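Local atomic coordinates of cytochrome P450 (Picrophilus torridus, PDB entry 2RFB), a protein that binds heme and, like other cytochromes P450, probably acts as a monooxygenase that puts one atom of molecular oxygen into an organic substrate. Residues E79-D84 against V104-K109; V203-P208 against I321-S326; D213-R218 against I312-K317; A241-S244 against K249-K252. One frame throughout, in Å; residues are numbered along the deposited sequence.

Contact 1: residues E79-D84 against V104-K109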
loop_
_atom_site.group_PDB
_atom_site.type_symbol
_atom_site.label_atom_id
_atom_site.label_comp_id
_atom_site.label_asym_id
_atom_site.label_seq_id
_atom_site.Cartn_x
_atom_site.Cartn_y
_atom_site.Cartn_z
ATOM N N GLU A 79 -9.075 -11.209 -12.027
ATOM C CA GLU A 79 -9.837 -12.444 -11.859
ATOM C C GLU A 79 -9.102 -13.665 -12.402
ATOM O O GLU A 79 -8.972 -14.661 -11.707
ATOM C CB GLU A 79 -11.170 -12.340 -12.590
ATOM C CG GLU A 79 -12.349 -11.963 -11.747
ATOM C CD GLU A 79 -13.487 -11.338 -12.572
ATOM O OE1 GLU A 79 -13.830 -11.827 -13.687
ATOM O OE2 GLU A 79 -14.046 -10.334 -12.095
ATOM N N GLU A 80 -8.661 -13.601 -13.658
ATOM C CA GLU A 80 -7.850 -14.672 -14.250
ATOM C C GLU A 80 -6.649 -14.963 -13.352
ATOM O O GLU A 80 -6.441 -16.095 -12.950
ATOM C CB GLU A 80 -7.367 -14.323 -15.684
ATOM C CG GLU A 80 -6.282 -15.316 -16.247
ATOM C CD GLU A 80 -5.548 -14.830 -17.528
ATOM O OE1 GLU A 80 -5.628 -15.565 -18.545
ATOM O OE2 GLU A 80 -4.896 -13.739 -17.523
ATOM N N THR A 81 -5.878 -13.938 -13.011
ATOM C CA THR A 81 -4.699 -14.173 -12.194
ATOM C C THR A 81 -5.038 -14.793 -10.828
ATOM O O THR A 81 -4.434 -15.803 -10.392
ATOM C CB THR A 81 -3.906 -12.890 -12.006
ATOM O OG1 THR A 81 -3.586 -12.378 -13.295
ATOM C CG2 THR A 81 -2.644 -13.163 -11.259
ATOM N N SER A 82 -6.010 -14.194 -10.157
ATOM C CA SER A 82 -6.327 -14.627 -8.817
ATOM C C SER A 82 -6.760 -16.077 -8.870
ATOM O O SER A 82 -6.366 -16.884 -8.012
ATOM C CB SER A 82 -7.384 -13.725 -8.205
ATOM O OG SER A 82 -7.906 -14.306 -7.043
ATOM N N ASN A 83 -7.498 -16.438 -9.919
ATOM C CA ASN A 83 -8.010 -17.780 -10.014
ATOM C C ASN A 83 -6.900 -18.764 -10.266
ATOM O O ASN A 83 -6.875 -19.822 -9.648
ATOM C CB ASN A 83 -9.134 -17.900 -11.042
ATOM C CG ASN A 83 -9.659 -19.324 -11.161
ATOM O OD1 ASN A 83 -9.555 -19.936 -12.213
ATOM N ND2 ASN A 83 -10.171 -19.873 -10.058
ATOM N N ASP A 84 -5.969 -18.418 -11.146
ATOM C CA ASP A 84 -4.802 -19.272 -11.434
ATOM C C ASP A 84 -4.017 -19.663 -10.163
ATOM O O ASP A 84 -3.619 -20.821 -10.011
ATOM C CB ASP A 84 -3.848 -18.561 -12.393
ATOM C CG ASP A 84 -4.218 -18.734 -13.848
ATOM O OD1 ASP A 84 -3.493 -18.146 -14.684
ATOM O OD2 ASP A 84 -5.200 -19.450 -14.178
ATOM N N VAL A 104 2.124 -8.633 -7.422
ATOM C CA VAL A 104 3.254 -8.514 -8.318
ATOM C C VAL A 104 2.927 -8.843 -9.768
ATOM O O VAL A 104 3.553 -8.312 -10.662
ATOM C CB VAL A 104 4.543 -9.274 -7.787
ATOM C CG1 VAL A 104 4.430 -10.762 -7.898
ATOM C CG2 VAL A 104 5.778 -8.799 -8.532
ATOM N N ASN A 105 1.975 -9.741 -10.020
ATOM C CA ASN A 105 1.507 -9.991 -11.403
ATOM C C ASN A 105 0.714 -8.812 -11.942
ATOM O O ASN A 105 0.883 -8.413 -13.083
ATOM C CB ASN A 105 0.645 -11.223 -11.456
ATOM C CG ASN A 105 1.459 -12.503 -11.716
ATOM O OD1 ASN A 105 1.810 -12.798 -12.855
ATOM N ND2 ASN A 105 1.725 -13.269 -10.674
ATOM N N ILE A 106 -0.139 -8.230 -11.097
ATOM C CA ILE A 106 -1.049 -7.204 -11.545
ATOM C C ILE A 106 -0.240 -5.966 -11.893
ATOM O O ILE A 106 -0.456 -5.342 -12.950
ATOM C CB ILE A 106 -2.105 -6.836 -10.440
ATOM C CG1 ILE A 106 -2.944 -8.053 -10.043
ATOM C CG2 ILE A 106 -3.022 -5.719 -10.912
ATOM C CD1 ILE A 106 -3.265 -8.955 -11.225
ATOM N N ILE A 107 0.708 -5.634 -11.021
ATOM C CA ILE A 107 1.500 -4.454 -11.214
ATOM C C ILE A 107 2.420 -4.562 -12.437
ATOM O O ILE A 107 2.563 -3.599 -13.205
ATOM C CB ILE A 107 2.175 -4.031 -9.891
ATOM C CG1 ILE A 107 1.742 -2.609 -9.531
ATOM C CG2 ILE A 107 3.662 -4.191 -9.901
ATOM C CD1 ILE A 107 2.505 -1.558 -10.205
ATOM N N SER A 108 2.989 -5.732 -12.699
ATOM C CA SER A 108 3.731 -5.849 -13.936
ATOM C C SER A 108 2.854 -5.655 -15.186
ATOM O O SER A 108 3.345 -5.184 -16.245
ATOM C CB SER A 108 4.424 -7.184 -14.010
ATOM O OG SER A 108 3.504 -8.204 -14.350
ATOM N N LYS A 109 1.575 -6.034 -15.099
ATOM C CA LYS A 109 0.697 -5.857 -16.263
ATOM C C LYS A 109 0.441 -4.382 -16.496
ATOM O O LYS A 109 0.555 -3.911 -17.613
ATOM C CB LYS A 109 -0.641 -6.580 -16.111
ATOM C CG LYS A 109 -1.696 -6.173 -17.149
ATOM C CD LYS A 109 -1.763 -7.056 -18.406
ATOM C CE LYS A 109 -2.877 -6.470 -19.295
ATOM N NZ LYS A 109 -3.439 -7.319 -20.392
#
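Thr81 sends its two branches to two neighbouring residues of the facing helix. The methyl CG2 meets Asn105 at CB, 3.8 Å away, and the hydroxyl branch comes up to Ile106, with OG1 4.0 Å from CD1. This fork follows from the torsion: with OG1 beside the backbone N (chi1 -56°), CG2 stands anti to that N and faces Asn105. A small beta-branched residue suits the site, since the CA atoms of Thr81 and Asn105 are only 7.5 Å apart. Ile106 CD1 offers the hydroxyl no polar partner, and OG1 hydrogen-bonds to Phe77 O, one turn back in its own helix, which satisfies the buried hydroxyl. Asn105 does likewise: its methylene touches the threonine, while ND2 bonds to Arg101 O. The backbone Asn105 O accepts from two donors on one face of its plane, Ser108 OG at 2.9 Å and Lys109 N at 3.2 Å. Ile106 is apolar, and beyond Thr81 it packs on Phe77 and Ile78 and on Leu300 and Glu304 of helix 298-315. Helices 75-86 and 101-111 correspond to D and E of the P450 fold, and their packing, with helix 298-315 adjoining, is typical of the four-helix bundle at the family's core.

Contact 2: residues V203-P208 against I321-S326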
loop_
_atom_site.group_PDB
_atom_site.type_symbol
_atom_site.label_atom_id
_atom_site.label_comp_id
_atom_site.label_asym_id
_atom_site.label_seq_id
_atom_site.Cartn_x
_atom_site.Cartn_y
_atom_site.Cartn_z
ATOM N N VAL A 203 -9.719 -11.539 9.709
ATOM C CA VAL A 203 -11.057 -11.156 10.174
ATOM C C VAL A 203 -11.948 -12.395 10.082
ATOM O O VAL A 203 -12.674 -12.719 11.044
ATOM C CB VAL A 203 -11.672 -9.982 9.361
ATOM C CG1 VAL A 203 -13.177 -9.811 9.719
ATOM C CG2 VAL A 203 -10.865 -8.716 9.554
ATOM N N ILE A 204 -11.904 -13.078 8.938
ATOM C CA ILE A 204 -12.773 -14.237 8.731
ATOM C C ILE A 204 -12.555 -15.300 9.831
ATOM O O ILE A 204 -13.517 -15.739 10.466
ATOM C CB ILE A 204 -12.579 -14.912 7.362
ATOM C CG1 ILE A 204 -12.845 -13.935 6.195
ATOM C CG2 ILE A 204 -13.481 -16.139 7.274
ATOM C CD1 ILE A 204 -14.260 -13.355 6.205
ATOM N N ASP A 205 -11.297 -15.703 10.035
ATOM C CA ASP A 205 -10.882 -16.548 11.151
ATOM C C ASP A 205 -11.490 -16.108 12.472
ATOM O O ASP A 205 -11.910 -16.938 13.255
ATOM C CB ASP A 205 -9.341 -16.509 11.283
ATOM C CG ASP A 205 -8.815 -17.272 12.521
ATOM O OD1 ASP A 205 -8.306 -16.612 13.468
ATOM O OD2 ASP A 205 -8.928 -18.517 12.528
ATOM N N GLU A 206 -11.525 -14.804 12.737
ATOM C CA GLU A 206 -11.972 -14.313 14.056
ATOM C C GLU A 206 -13.480 -14.113 14.133
ATOM O O GLU A 206 -14.058 -14.072 15.205
ATOM C CB GLU A 206 -11.205 -13.050 14.484
ATOM C CG GLU A 206 -9.724 -13.303 14.766
ATOM C CD GLU A 206 -8.886 -12.013 14.844
ATOM O OE1 GLU A 206 -9.435 -10.893 14.640
ATOM O OE2 GLU A 206 -7.671 -12.105 15.149
ATOM N N ASN A 207 -14.133 -14.025 12.988
ATOM C CA ASN A 207 -15.565 -13.743 12.968
ATOM C C ASN A 207 -16.219 -14.672 11.978
ATOM O O ASN A 207 -16.623 -14.269 10.911
ATOM C CB ASN A 207 -15.777 -12.275 12.589
ATOM C CG ASN A 207 -15.181 -11.315 13.614
ATOM O OD1 ASN A 207 -15.777 -11.074 14.644
ATOM N ND2 ASN A 207 -14.018 -10.752 13.324
ATOM N N PRO A 208 -16.279 -15.957 12.302
ATOM C CA PRO A 208 -16.749 -16.883 11.267
ATOM C C PRO A 208 -18.194 -16.716 10.739
ATOM O O PRO A 208 -18.529 -17.280 9.699
ATOM C CB PRO A 208 -16.553 -18.271 11.911
ATOM C CG PRO A 208 -16.465 -18.017 13.381
ATOM C CD PRO A 208 -15.891 -16.638 13.551
ATOM N N ILE A 321 -7.152 -20.188 10.932
ATOM C CA ILE A 321 -5.730 -19.967 10.759
ATOM C C ILE A 321 -4.990 -20.933 11.653
ATOM O O ILE A 321 -5.315 -21.058 12.806
ATOM C CB ILE A 321 -5.348 -18.548 11.123
ATOM C CG1 ILE A 321 -5.778 -17.577 10.010
ATOM C CG2 ILE A 321 -3.827 -18.477 11.433
ATOM C CD1 ILE A 321 -5.506 -16.047 10.289
ATOM N N ASP A 322 -4.006 -21.643 11.128
ATOM C CA ASP A 322 -3.223 -22.521 12.001
ATOM C C ASP A 322 -2.105 -21.758 12.692
ATOM O O ASP A 322 -1.075 -21.514 12.100
ATOM C CB ASP A 322 -2.634 -23.701 11.245
ATOM C CG ASP A 322 -1.864 -24.634 12.144
ATOM O OD1 ASP A 322 -1.513 -24.265 13.293
ATOM O OD2 ASP A 322 -1.598 -25.768 11.706
ATOM N N TYR A 323 -2.284 -21.457 13.966
ATOM C CA TYR A 323 -1.335 -20.607 14.673
ATOM C C TYR A 323 -0.059 -21.274 15.183
ATOM O O TYR A 323 0.814 -20.585 15.729
ATOM C CB TYR A 323 -2.049 -19.861 15.824
ATOM C CG TYR A 323 -2.648 -18.587 15.305
ATOM C CD1 TYR A 323 -4.021 -18.462 15.121
ATOM C CD2 TYR A 323 -1.828 -17.536 14.907
ATOM C CE1 TYR A 323 -4.547 -17.306 14.602
ATOM C CE2 TYR A 323 -2.360 -16.374 14.398
ATOM C CZ TYR A 323 -3.715 -16.283 14.244
ATOM O OH TYR A 323 -4.238 -15.131 13.729
ATOM N N LYS A 324 0.034 -22.597 15.038
ATOM C CA LYS A 324 1.243 -23.329 15.359
ATOM C C LYS A 324 2.258 -23.265 14.203
ATOM O O LYS A 324 3.361 -23.799 14.324
ATOM C CB LYS A 324 0.906 -24.786 15.693
ATOM C CG LYS A 324 0.371 -24.977 17.093
ATOM C CD LYS A 324 -0.226 -26.361 17.275
ATOM C CE LYS A 324 -0.757 -26.572 18.706
ATOM N NZ LYS A 324 -2.064 -25.879 18.859
ATOM N N LYS A 325 1.853 -22.672 13.070
ATOM C CA LYS A 325 2.738 -22.450 11.918
ATOM C C LYS A 325 2.665 -21.016 11.382
ATOM O O LYS A 325 3.530 -20.613 10.638
ATOM C CB LYS A 325 2.418 -23.407 10.786
ATOM C CG LYS A 325 1.805 -24.719 11.232
ATOM C CD LYS A 325 2.053 -25.821 10.250
ATOM C CE LYS A 325 1.074 -26.937 10.490
ATOM N NZ LYS A 325 -0.216 -26.302 10.110
ATOM N N SER A 326 1.669 -20.237 11.752
ATOM C CA SER A 326 1.537 -18.918 11.182
ATOM C C SER A 326 2.054 -17.894 12.162
ATOM O O SER A 326 1.950 -18.093 13.361
ATOM C CB SER A 326 0.067 -18.599 10.823
ATOM O OG SER A 326 -0.573 -19.761 10.337
HETATM O O HOH W 1 -6.668 -14.919 14.125
#
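Asp205 and Ile321 bring their CA atoms within 6.2 Å of each other where the last turn of helix 175-206, the long central helix of the P450 fold, meets the loop that follows helix 298-315. The aspartate leaves the helix with CG anti to the backbone N (chi1 175°), a reach that puts OD2 2.9 Å from the backbone N of Ile321. That bond is nearly straight, 171° at the hydrogen, although the N-H comes in from above the carboxylate plane. A carboxylate suits the place as an acceptor for this main-chain N-H. A water modelled between Asp205 OD1, Glu206 OE2 and Tyr323 OH lies very close to both OD1 and OH, so its position is doubtful. Below the polar end, Asp205 CB rests 3.9 Å from Ile321 CG1, the two side chains crossing at about a right angle. With an alanine in place of Asp205, the amide of Ile321 would probably lose its acceptor. Tyr323 OH has a partner in Tyr337 OH. Over one face of the Tyr323 ring, toward the rim, lies Ile321 CG2, 3.4 Å above the plane, and Asp205 OD1 lies in that plane at the ring edge, 4.0 Å from CE1.

Contact 3: residues D213-R218 against I312-K317. With SO4 (sulfate ion), chain D.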
loop_
_atom_site.group_PDB
_atom_site.type_symbol
_atom_site.label_atom_id
_atom_site.label_comp_id
_atom_site.label_asym_id
_atom_site.label_seq_id
_atom_site.Cartn_x
_atom_site.Cartn_y
_atom_site.Cartn_z
ATOM N N ASP A 213 -22.274 -11.952 5.067
ATOM C CA ASP A 213 -22.324 -10.518 4.836
ATOM C C ASP A 213 -21.168 -10.068 3.961
ATOM O O ASP A 213 -21.336 -9.179 3.135
ATOM C CB ASP A 213 -22.285 -9.734 6.118
ATOM C CG ASP A 213 -23.490 -9.934 6.961
ATOM O OD1 ASP A 213 -24.597 -10.325 6.472
ATOM O OD2 ASP A 213 -23.302 -9.659 8.159
ATOM N N ALA A 214 -19.998 -10.669 4.145
ATOM C CA ALA A 214 -18.820 -10.324 3.341
ATOM C C ALA A 214 -19.106 -10.567 1.863
ATOM O O ALA A 214 -18.708 -9.776 1.024
ATOM C CB ALA A 214 -17.610 -11.129 3.787
ATOM N N LEU A 215 -19.797 -11.666 1.558
ATOM C CA LEU A 215 -20.115 -12.015 0.178
ATOM C C LEU A 215 -21.082 -11.034 -0.458
ATOM O O LEU A 215 -20.989 -10.800 -1.650
ATOM C CB LEU A 215 -20.657 -13.447 0.043
ATOM C CG LEU A 215 -19.529 -14.504 0.004
ATOM C CD1 LEU A 215 -20.042 -15.941 0.113
ATOM C CD2 LEU A 215 -18.644 -14.314 -1.226
ATOM N N LYS A 216 -21.987 -10.478 0.345
ATOM C CA LYS A 216 -23.019 -9.611 -0.141
ATOM C C LYS A 216 -22.511 -8.193 -0.281
ATOM O O LYS A 216 -23.159 -7.366 -0.910
ATOM C CB LYS A 216 -24.239 -9.645 0.787
ATOM C CG LYS A 216 -25.096 -10.881 0.616
ATOM C CD LYS A 216 -26.022 -11.070 1.794
ATOM C CE LYS A 216 -27.173 -11.996 1.455
ATOM N NZ LYS A 216 -26.764 -13.445 1.443
ATOM N N ASN A 217 -21.374 -7.898 0.332
ATOM C CA ASN A 217 -20.764 -6.583 0.212
ATOM C C ASN A 217 -19.268 -6.687 0.361
ATOM O O ASN A 217 -18.714 -6.340 1.379
ATOM C CB ASN A 217 -21.347 -5.617 1.245
ATOM C CG ASN A 217 -20.903 -4.128 1.045
ATOM O OD1 ASN A 217 -21.428 -3.254 1.747
ATOM N ND2 ASN A 217 -19.976 -3.839 0.109
ATOM N N ARG A 218 -18.604 -7.126 -0.686
ATOM C CA ARG A 218 -17.151 -7.246 -0.665
ATOM C C ARG A 218 -16.452 -5.927 -0.374
ATOM O O ARG A 218 -15.601 -5.872 0.533
ATOM C CB ARG A 218 -16.656 -7.891 -1.936
ATOM C CG ARG A 218 -17.059 -9.354 -1.943
ATOM C CD ARG A 218 -16.447 -10.124 -3.056
ATOM N NE ARG A 218 -17.317 -10.080 -4.236
ATOM C CZ ARG A 218 -16.977 -9.522 -5.393
ATOM N NH1 ARG A 218 -15.775 -8.930 -5.563
ATOM N NH2 ARG A 218 -17.859 -9.546 -6.375
ATOM N N ILE A 312 -11.147 -16.202 -2.163
ATOM C CA ILE A 312 -10.770 -16.965 -0.989
ATOM C C ILE A 312 -12.040 -17.511 -0.409
ATOM O O ILE A 312 -12.124 -18.652 -0.052
ATOM C CB ILE A 312 -10.029 -16.116 0.034
ATOM C CG1 ILE A 312 -8.591 -15.898 -0.387
ATOM C CG2 ILE A 312 -10.114 -16.696 1.453
ATOM C CD1 ILE A 312 -7.979 -14.710 0.384
ATOM N N LEU A 313 -13.065 -16.701 -0.336
ATOM C CA LEU A 313 -14.283 -17.203 0.273
ATOM C C LEU A 313 -14.934 -18.334 -0.508
ATOM O O LEU A 313 -15.519 -19.224 0.123
ATOM C CB LEU A 313 -15.258 -16.075 0.596
ATOM C CG LEU A 313 -14.855 -15.164 1.771
ATOM C CD1 LEU A 313 -15.816 -13.997 1.854
ATOM C CD2 LEU A 313 -14.948 -15.941 3.031
ATOM N N ASN A 314 -14.821 -18.349 -1.845
ATOM C CA ASN A 314 -15.448 -19.436 -2.623
ATOM C C ASN A 314 -14.590 -20.705 -2.729
ATOM O O ASN A 314 -15.061 -21.739 -3.168
ATOM C CB ASN A 314 -15.838 -18.974 -4.036
ATOM C CG ASN A 314 -17.021 -18.024 -4.040
ATOM O OD1 ASN A 314 -16.849 -16.810 -4.116
ATOM N ND2 ASN A 314 -18.216 -18.561 -3.944
ATOM N N HIS A 315 -13.317 -20.605 -2.374
ATOM C CA HIS A 315 -12.423 -21.736 -2.462
ATOM C C HIS A 315 -12.435 -22.589 -1.186
ATOM O O HIS A 315 -12.409 -23.802 -1.261
ATOM C CB HIS A 315 -10.987 -21.279 -2.796
ATOM C CG HIS A 315 -10.105 -22.403 -3.217
ATOM N ND1 HIS A 315 -9.265 -23.054 -2.339
ATOM C CD2 HIS A 315 -9.998 -23.057 -4.401
ATOM C CE1 HIS A 315 -8.655 -24.046 -2.977
ATOM N NE2 HIS A 315 -9.080 -24.069 -4.229
ATOM N N PHE A 316 -12.490 -21.952 -0.022
ATOM C CA PHE A 316 -12.520 -22.688 1.248
ATOM C C PHE A 316 -13.939 -22.774 1.872
ATOM O O PHE A 316 -14.710 -21.846 1.768
ATOM C CB PHE A 316 -11.520 -22.041 2.232
ATOM C CG PHE A 316 -10.103 -21.982 1.708
ATOM C CD1 PHE A 316 -9.311 -23.129 1.661
ATOM C CD2 PHE A 316 -9.568 -20.782 1.245
ATOM C CE1 PHE A 316 -7.982 -23.063 1.166
ATOM C CE2 PHE A 316 -8.261 -20.710 0.746
ATOM C CZ PHE A 316 -7.469 -21.835 0.716
ATOM N N LYS A 317 -14.282 -23.883 2.513
ATOM C CA LYS A 317 -15.571 -23.983 3.219
ATOM C C LYS A 317 -15.416 -23.461 4.656
ATOM O O LYS A 317 -16.313 -22.813 5.201
ATOM C CB LYS A 317 -16.102 -25.431 3.237
ATOM C CG LYS A 317 -16.808 -25.918 1.944
ATOM C CD LYS A 317 -17.501 -27.328 2.134
ATOM C CE LYS A 317 -16.531 -28.534 1.911
ATOM N NZ LYS A 317 -17.157 -29.954 2.034
HETATM S S SO4 D . -12.149 -26.632 2.096
HETATM O O1 SO4 D . -11.730 -26.136 3.410
HETATM O O2 SO4 D . -12.466 -28.064 2.203
HETATM O O3 SO4 D . -13.406 -25.995 1.665
HETATM O O4 SO4 D . -11.110 -26.358 1.086
#
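Leu313 reaches from helix 298-315 to Ala214 and Leu215 of helix 211-216. Its CB starts toward that helix, and CG then stands beside the backbone N (chi1 -72°). At CG the side chain forks. CD1, extended away from CA (chi2 173°), settles 3.9 Å from Ala214 CB and 4.2 Å from Leu215 CG. CD2, the other branch, turns to helix 175-206, where it meets Ile204 CD1 at 4.2 Å. One leucine thus packs on two successive helices. Alanine suits the facing position because its single methyl lets CD1 come close, while the longer Leu215 slides past Leu313 in the opposite direction, and its outer end lies against the polar residues Asn310 and Asn314, at the margin of the packing. Helix 298-315 ends just beyond, and Phe316 is the first residue to leave helical geometry; His315 ND1 sits 3.7 Å over the centre of the Phe316 ring. A sulfate, probably from the crystallisation liquor, lies by the backbone N of Lys317, but the distance is too short for its exact place to be trusted. The contact is plain helix packing away from the heme: a short helix corresponding to J lies against the C-terminal end of helix L, which is characteristic of the P450 fold.

Contact 4: residues A241-S244 against K249-K252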
loop_
_atom_site.group_PDB
_atom_site.type_symbol
_atom_site.label_atom_id
_atom_site.label_comp_id
_atom_site.label_asym_id
_atom_site.label_seq_id
_atom_site.Cartn_x
_atom_site.Cartn_y
_atom_site.Cartn_z
ATOM N N ALA A 241 7.269 22.371 8.544
ATOM C CA ALA A 241 7.877 23.417 7.714
ATOM C C ALA A 241 7.826 24.750 8.424
ATOM O O ALA A 241 8.596 25.646 8.102
ATOM C CB ALA A 241 7.177 23.511 6.336
ATOM N N GLU A 242 6.911 24.889 9.384
ATOM C CA GLU A 242 6.829 26.111 10.207
ATOM C C GLU A 242 6.195 25.755 11.535
ATOM O O GLU A 242 5.490 24.765 11.629
ATOM C CB GLU A 242 5.982 27.191 9.524
ATOM C CG GLU A 242 4.499 26.823 9.358
ATOM C CD GLU A 242 3.693 27.980 8.784
ATOM O OE1 GLU A 242 3.675 29.086 9.410
ATOM O OE2 GLU A 242 3.086 27.799 7.702
ATOM N N ASP A 243 6.438 26.569 12.544
ATOM C CA ASP A 243 5.811 26.454 13.853
ATOM C C ASP A 243 4.303 26.404 13.756
ATOM O O ASP A 243 3.715 27.103 12.944
ATOM C CB ASP A 243 6.189 27.675 14.683
ATOM C CG ASP A 243 7.677 27.783 14.892
ATOM O OD1 ASP A 243 8.171 28.894 15.166
ATOM O OD2 ASP A 243 8.359 26.744 14.785
ATOM N N SER A 244 3.676 25.583 14.598
ATOM C CA SER A 244 2.216 25.524 14.701
ATOM C C SER A 244 1.809 24.686 15.891
ATOM O O SER A 244 2.625 23.971 16.484
ATOM C CB SER A 244 1.584 24.974 13.444
ATOM O OG SER A 244 2.008 23.643 13.290
ATOM N N LYS A 249 0.007 22.682 21.999
ATOM C CA LYS A 249 1.442 22.415 22.005
ATOM C C LYS A 249 2.018 23.047 20.761
ATOM O O LYS A 249 1.487 22.817 19.661
ATOM C CB LYS A 249 1.683 20.902 21.865
ATOM C CG LYS A 249 1.109 20.021 22.983
ATOM C CD LYS A 249 1.699 20.426 24.341
ATOM C CE LYS A 249 2.123 19.178 25.118
ATOM N NZ LYS A 249 3.205 19.541 26.102
ATOM N N LYS A 250 3.113 23.790 20.914
ATOM C CA LYS A 250 3.902 24.259 19.772
ATOM C C LYS A 250 4.771 23.154 19.177
ATOM O O LYS A 250 5.689 22.683 19.827
ATOM C CB LYS A 250 4.788 25.422 20.188
ATOM C CG LYS A 250 5.354 26.237 19.044
ATOM C CD LYS A 250 5.600 27.673 19.531
ATOM C CE LYS A 250 5.954 28.637 18.398
ATOM N NZ LYS A 250 6.146 29.996 18.973
ATOM N N ILE A 251 4.443 22.733 17.950
ATOM C CA ILE A 251 5.308 21.894 17.115
ATOM C C ILE A 251 6.234 22.834 16.359
ATOM O O ILE A 251 5.777 23.565 15.469
ATOM C CB ILE A 251 4.503 21.115 16.048
ATOM C CG1 ILE A 251 3.188 20.557 16.628
ATOM C CG2 ILE A 251 5.386 20.047 15.302
ATOM C CD1 ILE A 251 3.339 19.295 17.460
ATOM N N LYS A 252 7.517 22.849 16.722
ATOM C CA LYS A 252 8.459 23.791 16.112
ATOM C C LYS A 252 8.865 23.371 14.704
ATOM O O LYS A 252 8.814 22.190 14.352
ATOM C CB LYS A 252 9.706 23.954 16.976
ATOM C CG LYS A 252 9.459 24.566 18.340
ATOM C CD LYS A 252 10.765 25.064 18.952
ATOM C CE LYS A 252 10.726 25.083 20.498
ATOM N NZ LYS A 252 10.606 23.671 21.031
#
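Ser244 and Ile251 exchange two backbone hydrogen bonds and so form a hydrogen-bonded antiparallel pair. Ile251 N reaches Ser244 O at 2.6 Å, lying nearly in line with the carbonyl bond, and Ser244 N reaches Ile251 O at 3.0 Å, the N-H coming in 24° out of the plane of the Ile251 carbonyl. Ile251 O is approached a second time, by a CA-H...O contact from Asp243 CA at 3.3 Å, from the residue just before strand 244-246. Beside this pair, Asp243 lies along the edge of the other segment. Its OD2 sits 3.2 Å from Lys252 CA because it is accepting a hydrogen bond from the next backbone N, that of Lys253. An aspartate suits this spot: its short side chain can tie down the backbone where the strand 249-251 ends. The aliphatic part of Lys250 crosses the Asp243 side chain obliquely, CE 3.8 Å from Asp243 CB. The lysine chain is extended, with CG anti to its backbone N (chi1 -164°), yet NZ stays 4.5 Å from Asp243 OD1, too far for a salt bridge. On the face shared by Ser244 and Ile251 the packing is apolar at one end: Ile251, the buried residue here, turns its tip toward Trp13 and Ile246, whereas the small serine touches Ile30. These strands form a small hairpin corresponding to the β2 sheet of P450s. The chemistry implies that main-chain bonds and an isoleucine anchor hold it, while the lysine-aspartate attraction on its exposed side is probably only a weak, solvent-screened addition.

Read from the N terminus, contact 1 comes first and closes a loop of 19 residues between its two segments, which includes helix 94-99. The other three form one concentric set. Contact 2 opens at the end of helix 175-206 and closes at 321-326; within that span contact 3 joins helix 211-216 to the end of helix 298-315, and within that contact 4 closes a tight hairpin. None cross. Contacts 2 and 3 touch through the Ile204 and Leu313 methyls, near the ends of helices 175-206 and 298-315. Between centres, contact 1 lies about 19 Å from contact 3 and about 45 Å from contact 4, which sits across the chain's centre in the hairpin of strands 244-246 and 249-251.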